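Local coordinates for protein DyP2 (Amycolatopsis sp. ATCC 39116, PDB 4G2C) that binds haem and probably acts as a dye-decolourising peroxidase, oxidising dyes and possibly lignin-related compounds with peroxide, at residues R369-M373 with N414-T419; G220-F226 with M373-G377. All coordinates share one frame; numbering follows the deposited sequence.

Contact 1 of 2, residues R369-M373 with N414-T419. With HEM (protoporphyrin IX containing Fe), chain C; ACT (acetate ion), chain E; ACT (acetate ion), chain B.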
# COMPACT_ATOMS: atom_id res chain seq x y z
N ARG A 369 -15.94 5.16 -1.08
CA ARG A 369 -14.76 4.90 -1.90
C ARG A 369 -13.71 6.03 -1.86
O ARG A 369 -12.62 5.88 -2.39
CB ARG A 369 -15.14 4.55 -3.35
CG ARG A 369 -15.57 5.74 -4.20
CD ARG A 369 -16.19 5.26 -5.53
NE ARG A 369 -15.17 4.93 -6.52
CZ ARG A 369 -15.14 3.83 -7.27
NH1 ARG A 369 -16.10 2.91 -7.17
NH2 ARG A 369 -14.16 3.65 -8.13
N LYS A 370 -14.04 7.15 -1.22
CA LYS A 370 -13.08 8.24 -1.17
C LYS A 370 -11.94 7.93 -0.22
O LYS A 370 -10.90 8.57 -0.29
CB LYS A 370 -13.75 9.56 -0.80
CG LYS A 370 -14.68 10.10 -1.89
CD LYS A 370 -15.33 11.41 -1.48
CE LYS A 370 -16.30 11.91 -2.55
NZ LYS A 370 -16.84 13.24 -2.21
N HIS A 371 -12.13 6.93 0.65
CA HIS A 371 -11.10 6.53 1.61
C HIS A 371 -10.04 5.60 1.01
O HIS A 371 -8.99 5.36 1.63
CB HIS A 371 -11.77 5.86 2.81
CG HIS A 371 -12.85 6.68 3.43
ND1 HIS A 371 -12.60 7.79 4.21
CD2 HIS A 371 -14.20 6.55 3.40
CE1 HIS A 371 -13.75 8.30 4.63
NE2 HIS A 371 -14.73 7.57 4.15
N LEU A 372 -10.32 5.07 -0.18
CA LEU A 372 -9.42 4.16 -0.88
C LEU A 372 -8.16 4.89 -1.33
O LEU A 372 -8.18 6.10 -1.54
CB LEU A 372 -10.12 3.53 -2.09
CG LEU A 372 -11.38 2.72 -1.77
CD1 LEU A 372 -11.95 2.03 -3.03
CD2 LEU A 372 -11.08 1.70 -0.70
N MET A 373 -7.08 4.14 -1.50
CA MET A 373 -5.79 4.76 -1.72
C MET A 373 -4.87 3.94 -2.61
O MET A 373 -5.03 2.74 -2.75
CB MET A 373 -5.13 5.03 -0.37
CG MET A 373 -4.37 3.83 0.16
SD MET A 373 -4.21 3.83 1.93
CE MET A 373 -5.92 3.60 2.44
N ASN A 414 -8.01 10.85 6.17
CA ASN A 414 -9.24 10.33 5.57
C ASN A 414 -9.00 9.08 4.74
O ASN A 414 -9.94 8.51 4.19
CB ASN A 414 -9.93 11.39 4.71
CG ASN A 414 -11.37 11.01 4.34
OD1 ASN A 414 -12.17 10.64 5.21
ND2 ASN A 414 -11.69 11.09 3.06
N GLN A 415 -7.74 8.68 4.62
CA GLN A 415 -7.38 7.59 3.73
C GLN A 415 -6.62 6.49 4.49
O GLN A 415 -7.26 5.56 4.99
CB GLN A 415 -6.62 8.10 2.50
CG GLN A 415 -7.54 8.65 1.42
CD GLN A 415 -6.78 9.25 0.25
OE1 GLN A 415 -6.01 10.19 0.43
NE2 GLN A 415 -6.97 8.68 -0.94
N PHE A 416 -5.29 6.59 4.63
CA PHE A 416 -4.61 5.54 5.39
C PHE A 416 -5.15 5.41 6.81
O PHE A 416 -5.53 4.32 7.22
CB PHE A 416 -3.09 5.67 5.47
CG PHE A 416 -2.51 4.83 6.59
CD1 PHE A 416 -2.41 3.45 6.46
CD2 PHE A 416 -2.15 5.41 7.80
CE1 PHE A 416 -1.93 2.66 7.49
CE2 PHE A 416 -1.66 4.64 8.85
CZ PHE A 416 -1.56 3.26 8.69
N GLU A 417 -5.16 6.51 7.55
CA GLU A 417 -5.60 6.47 8.95
C GLU A 417 -7.05 6.10 9.13
O GLU A 417 -7.39 5.38 10.06
CB GLU A 417 -5.31 7.78 9.67
CG GLU A 417 -3.83 8.11 9.76
CD GLU A 417 -3.60 9.36 10.56
OE1 GLU A 417 -4.54 10.19 10.62
OE2 GLU A 417 -2.50 9.49 11.15
N PHE A 418 -7.93 6.60 8.27
CA PHE A 418 -9.33 6.19 8.28
C PHE A 418 -9.42 4.67 8.16
O PHE A 418 -10.08 3.99 8.95
CB PHE A 418 -10.09 6.88 7.12
CG PHE A 418 -11.59 6.92 7.31
CD1 PHE A 418 -12.39 5.86 6.88
CD2 PHE A 418 -12.20 8.01 7.92
CE1 PHE A 418 -13.78 5.90 7.05
CE2 PHE A 418 -13.58 8.06 8.10
CZ PHE A 418 -14.37 7.00 7.67
N THR A 419 -8.74 4.13 7.14
CA THR A 419 -8.84 2.70 6.82
C THR A 419 -8.32 1.83 7.98
O THR A 419 -8.96 0.84 8.36
CB THR A 419 -8.06 2.38 5.53
OG1 THR A 419 -8.69 3.03 4.41
CG2 THR A 419 -7.99 0.88 5.28
CHA HEM C . -5.44 -5.84 -0.43
CHB HEM C . -2.25 -8.23 2.36
CHC HEM C . -1.42 -4.21 4.95
CHD HEM C . -5.13 -2.09 2.70
C1A HEM C . -4.64 -6.83 0.08
C2A HEM C . -4.54 -8.18 -0.44
C3A HEM C . -3.65 -8.83 0.33
C4A HEM C . -3.17 -7.93 1.36
CMA HEM C . -3.21 -10.29 0.17
CAA HEM C . -5.32 -8.72 -1.67
CBA HEM C . -4.57 -8.36 -2.95
CGA HEM C . -4.93 -6.98 -3.45
O1A HEM C . -6.12 -6.67 -3.64
O2A HEM C . -4.02 -6.15 -3.66
C1B HEM C . -1.74 -7.37 3.32
C2B HEM C . -0.73 -7.67 4.34
C3B HEM C . -0.51 -6.54 5.04
C4B HEM C . -1.35 -5.50 4.50
CMB HEM C . -0.07 -9.05 4.55
CAB HEM C . 0.46 -6.30 6.22
CBB HEM C . 1.51 -7.10 6.42
C1C HEM C . -2.41 -3.31 4.62
C2C HEM C . -2.69 -2.06 5.30
C3C HEM C . -3.71 -1.47 4.66
C4C HEM C . -4.10 -2.33 3.56
CMC HEM C . -1.91 -1.50 6.53
CAC HEM C . -4.40 -0.13 5.02
CBC HEM C . -4.32 0.39 6.26
C1D HEM C . -5.52 -2.86 1.63
C2D HEM C . -6.45 -2.44 0.62
C3D HEM C . -6.52 -3.61 -0.35
C4D HEM C . -5.65 -4.62 0.16
CMD HEM C . -7.19 -1.10 0.54
CAD HEM C . -7.36 -3.74 -1.60
CBD HEM C . -8.76 -4.01 -1.08
CGD HEM C . -9.63 -3.99 -2.30
O1D HEM C . -9.62 -2.95 -3.01
O2D HEM C . -10.29 -5.03 -2.57
NA HEM C . -3.79 -6.71 1.16
NB HEM C . -2.08 -6.04 3.46
NC HEM C . -3.29 -3.45 3.56
ND HEM C . -5.07 -4.14 1.32
FE HEM C . -3.65 -5.21 2.51
C ACT E . -9.85 11.94 -0.38
O ACT E . -10.83 11.95 -1.18
OXT ACT E . -10.03 11.55 0.80
CH3 ACT E . -8.50 12.38 -0.83
C ACT B . -11.07 4.45 -6.10
O ACT B . -10.98 3.37 -6.74
OXT ACT B . -12.12 5.16 -6.23
CH3 ACT B . -9.94 4.86 -5.20
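H371 lies flat on F418. The two rings form a face-to-face stack, with centroids 3.6 Å apart and planes 10° from parallel. At the ring edge, H371 ND1 donates a hydrogen bond to the backbone O of N414 at 2.8 Å, nearly in the ring plane. Stack and bond together fix how the ring is turned. This is the tight part of the contact, where the short 3-10 segment 369-371 meets the first turn of helix 416-424.

A second bond is made farther along the loop, at L372. Q415, the N-cap residue, extends past CG (chi2 176°), and its NE2 gives L372 O a hydrogen bond of 2.9 Å. NE2 also reaches Q252 O. Q415 O is held by T419, whose N and OG1 come from opposite faces of the carbonyl plane. M373 CE packs on this turn, 3.5 Å from Q415 O and 3.4 Å from T419 OG1. On the haem side, F416 CE1 and T419 CG2 meet a vinyl group, with F416 CE1 3.5 Å from haem CBC.

At the rim, N414 ND2 gives OXT of an acetate beside K370 a hydrogen bond of 2.8 Å. The contact is looser at K370 and R369. K370 is exposed, and its ammonium pairs with E367 of helix 365-368, not with helix 416-424. R369 binds D245 O and S247 O through NH2, and has weak bonds to a second acetate. Both ions probably come from the crystallisation liquor.

Stacking and two side-chain to carbonyl bonds therefore join the loop to the helix start. H371 ND1, Q415 NE2 and T419 OG1 are each paired with a backbone carbonyl, and the carbons of F416 and T419 are turned to the porphyrin. The contact probably helps shape this edge of the haem pocket.

Contact 2 of 2, residues G220-F226 with M373-G377. With HEM (protoporphyrin IX containing Fe), chain C; ACT (acetate ion), chain O; ACT (acetate ion), chain X.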
# COMPACT_ATOMS: atom_id res chain seq x y z
N GLY A 220 -1.60 -6.49 -3.89
CA GLY A 220 -1.58 -5.39 -4.85
C GLY A 220 -2.28 -5.64 -6.17
O GLY A 220 -1.81 -5.18 -7.21
N ARG A 221 -3.40 -6.34 -6.15
CA ARG A 221 -4.23 -6.51 -7.35
C ARG A 221 -5.16 -5.31 -7.54
O ARG A 221 -5.33 -4.79 -8.65
CB ARG A 221 -5.06 -7.80 -7.24
CG ARG A 221 -6.11 -7.95 -8.36
CD ARG A 221 -5.44 -8.01 -9.73
NE ARG A 221 -6.39 -8.16 -10.83
CZ ARG A 221 -6.97 -7.14 -11.46
NH1 ARG A 221 -6.72 -5.90 -11.07
NH2 ARG A 221 -7.80 -7.37 -12.46
N SER A 222 -5.78 -4.89 -6.45
CA SER A 222 -6.83 -3.89 -6.50
C SER A 222 -6.28 -2.51 -6.20
O SER A 222 -5.96 -2.20 -5.05
CB SER A 222 -7.93 -4.23 -5.48
OG SER A 222 -8.97 -3.27 -5.52
N GLN A 223 -6.18 -1.69 -7.24
CA GLN A 223 -5.61 -0.35 -7.15
C GLN A 223 -6.59 0.66 -7.72
O GLN A 223 -7.25 0.39 -8.73
CB GLN A 223 -4.31 -0.28 -7.97
CG GLN A 223 -3.15 -1.11 -7.42
CD GLN A 223 -2.48 -0.45 -6.22
OE1 GLN A 223 -2.93 0.59 -5.72
NE2 GLN A 223 -1.38 -1.05 -5.76
N PRO A 224 -6.67 1.85 -7.09
CA PRO A 224 -7.34 3.00 -7.72
C PRO A 224 -6.62 3.39 -9.01
O PRO A 224 -5.40 3.48 -9.00
CB PRO A 224 -7.18 4.11 -6.67
CG PRO A 224 -5.94 3.72 -5.89
CD PRO A 224 -6.02 2.21 -5.82
N LEU A 225 -7.35 3.57 -10.10
CA LEU A 225 -6.73 3.98 -11.36
C LEU A 225 -7.03 5.45 -11.66
O LEU A 225 -8.19 5.83 -11.86
CB LEU A 225 -7.19 3.09 -12.52
CG LEU A 225 -6.98 1.58 -12.30
CD1 LEU A 225 -7.40 0.73 -13.50
CD2 LEU A 225 -5.51 1.32 -11.94
N PHE A 226 -5.99 6.28 -11.67
CA PHE A 226 -6.14 7.71 -11.87
C PHE A 226 -6.05 8.10 -13.35
O PHE A 226 -6.41 9.20 -13.73
CB PHE A 226 -5.10 8.48 -11.05
CG PHE A 226 -5.04 8.07 -9.61
CD1 PHE A 226 -6.02 8.49 -8.72
CD2 PHE A 226 -4.02 7.22 -9.15
CE1 PHE A 226 -5.98 8.09 -7.39
CE2 PHE A 226 -3.97 6.83 -7.83
CZ PHE A 226 -4.95 7.27 -6.93
N MET A 373 -7.08 4.14 -1.50
CA MET A 373 -5.79 4.76 -1.72
C MET A 373 -4.87 3.94 -2.61
O MET A 373 -5.03 2.74 -2.75
CB MET A 373 -5.13 5.03 -0.37
CG MET A 373 -4.37 3.83 0.16
SD MET A 373 -4.21 3.83 1.93
CE MET A 373 -5.92 3.60 2.44
N ALA A 374 -3.89 4.62 -3.20
CA ALA A 374 -2.83 3.99 -3.97
C ALA A 374 -1.79 3.31 -3.07
O ALA A 374 -1.07 3.97 -2.33
CB ALA A 374 -2.15 5.04 -4.81
N ARG A 375 -1.70 1.99 -3.16
CA ARG A 375 -0.72 1.22 -2.39
C ARG A 375 0.51 0.97 -3.26
O ARG A 375 0.39 0.61 -4.44
CB ARG A 375 -1.33 -0.10 -1.93
CG ARG A 375 -2.55 0.03 -0.99
CD ARG A 375 -3.14 -1.36 -0.61
NE ARG A 375 -3.79 -1.98 -1.77
CZ ARG A 375 -3.66 -3.24 -2.16
NH1 ARG A 375 -2.91 -4.10 -1.46
NH2 ARG A 375 -4.30 -3.64 -3.26
N ARG A 376 1.69 1.17 -2.68
CA ARG A 376 2.95 1.02 -3.42
C ARG A 376 3.98 0.29 -2.59
O ARG A 376 5.17 0.59 -2.67
CB ARG A 376 3.50 2.40 -3.78
CG ARG A 376 2.53 3.29 -4.54
CD ARG A 376 2.45 2.86 -6.01
NE ARG A 376 1.63 3.79 -6.78
CZ ARG A 376 0.38 3.54 -7.16
NH1 ARG A 376 -0.20 2.38 -6.86
NH2 ARG A 376 -0.30 4.46 -7.85
N GLY A 377 3.54 -0.67 -1.77
CA GLY A 377 4.41 -1.36 -0.84
C GLY A 377 5.36 -2.34 -1.51
O GLY A 377 5.22 -2.66 -2.68
CHA HEM C . -5.44 -5.84 -0.43
CHB HEM C . -2.25 -8.23 2.36
CHC HEM C . -1.42 -4.21 4.95
CHD HEM C . -5.13 -2.09 2.70
C1A HEM C . -4.64 -6.83 0.08
C2A HEM C . -4.54 -8.18 -0.44
C3A HEM C . -3.65 -8.83 0.33
C4A HEM C . -3.17 -7.93 1.36
CMA HEM C . -3.21 -10.29 0.17
CAA HEM C . -5.32 -8.72 -1.67
CBA HEM C . -4.57 -8.36 -2.95
CGA HEM C . -4.93 -6.98 -3.45
O1A HEM C . -6.12 -6.67 -3.64
O2A HEM C . -4.02 -6.15 -3.66
C1B HEM C . -1.74 -7.37 3.32
C2B HEM C . -0.73 -7.67 4.34
C3B HEM C . -0.51 -6.54 5.04
C4B HEM C . -1.35 -5.50 4.50
CMB HEM C . -0.07 -9.05 4.55
CAB HEM C . 0.46 -6.30 6.22
CBB HEM C . 1.51 -7.10 6.42
C1C HEM C . -2.41 -3.31 4.62
C2C HEM C . -2.69 -2.06 5.30
C3C HEM C . -3.71 -1.47 4.66
C4C HEM C . -4.10 -2.33 3.56
CMC HEM C . -1.91 -1.50 6.53
CAC HEM C . -4.40 -0.13 5.02
CBC HEM C . -4.32 0.39 6.26
C1D HEM C . -5.52 -2.86 1.63
C2D HEM C . -6.45 -2.44 0.62
C3D HEM C . -6.52 -3.61 -0.35
C4D HEM C . -5.65 -4.62 0.16
CMD HEM C . -7.19 -1.10 0.54
CAD HEM C . -7.36 -3.74 -1.60
CBD HEM C . -8.76 -4.01 -1.08
CGD HEM C . -9.63 -3.99 -2.30
O1D HEM C . -9.62 -2.95 -3.01
O2D HEM C . -10.29 -5.03 -2.57
NA HEM C . -3.79 -6.71 1.16
NB HEM C . -2.08 -6.04 3.46
NC HEM C . -3.29 -3.45 3.56
ND HEM C . -5.07 -4.14 1.32
FE HEM C . -3.65 -5.21 2.51
C ACT O . 1.29 -3.54 -2.29
O ACT O . 0.88 -2.93 -3.32
OXT ACT O . 1.15 -2.96 -1.18
CH3 ACT O . 1.92 -4.89 -2.39
C ACT X . -1.42 1.72 -10.64
O ACT X . -0.22 1.63 -10.27
OXT ACT X . -2.10 2.62 -10.08
CH3 ACT X . -1.98 0.81 -11.69
O HOH W 1 -5.43 -0.01 -2.99
O HOH W 2 -2.94 2.77 -7.85
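R375 and Q223 both bend to meet the opposite segment: R375 at chi3 (-70°), Q223 at chi2 (-77°). This joins strand 374-380 to the loop 220-226, whose G220 is the last glycine of the GxxDG signature of dye-decolourising peroxidases. R375 probably corresponds to the distal arginine of the family.

The R375 guanidinium has haem C4D over one face and S222 O at its edge. NH2 gives S222 O a hydrogen bond of 2.8 Å. It also bonds to O2A of a propionate, an atom whose place is less sure. R375 NE donates to water 1 at 2.8 Å, and that water donates to S222 O and M373 O. S222 OG lies 2.6 Å from O1D of the other propionate and bonds to it. A leucine in place of R375 would probably leave S222 O, water 1 and the propionate without their guanidinium partner.

Farther from the haem, apolar packing joins polar bonds. P224 CG is 4.2 Å from A374 CB, and F226 CE2, at the ring edge, is 4.0 Å from A374 CB. The Q223 amide pairs with the backbone of R375. OE1 accepts from R375 N on a lone pair, and NE2 donates to R375 O at 2.8 Å. R376, whose NE binds N57 O, turns NH1 back to R375 O at 3.1 Å. Q223 NE2 and R376 NH1 reach that oxygen from opposite faces of its plane.

In the fold
The two contacts are centred 12 Å apart and share M373. Contact 1 holds the loop after helix 365-368, and contact 2 continues from M373 into strand 374-380. Along the chain the order is 220-226, 369-373, 373-377 and 414-419. Strand 374-380 pairs antiparallel with strand 402-409, which precedes helix 416-424, so the chain runs from the loop through this pair to the helix. Both contacts touch the haem: contact 1 at a vinyl group, contact 2 at the propionates and over the porphyrin. The run 369-377 thus takes part in both contacts. R375 touches the porphyrin directly, while 369-373 packs against the helix start whose F416 and T419 meet the vinyl group.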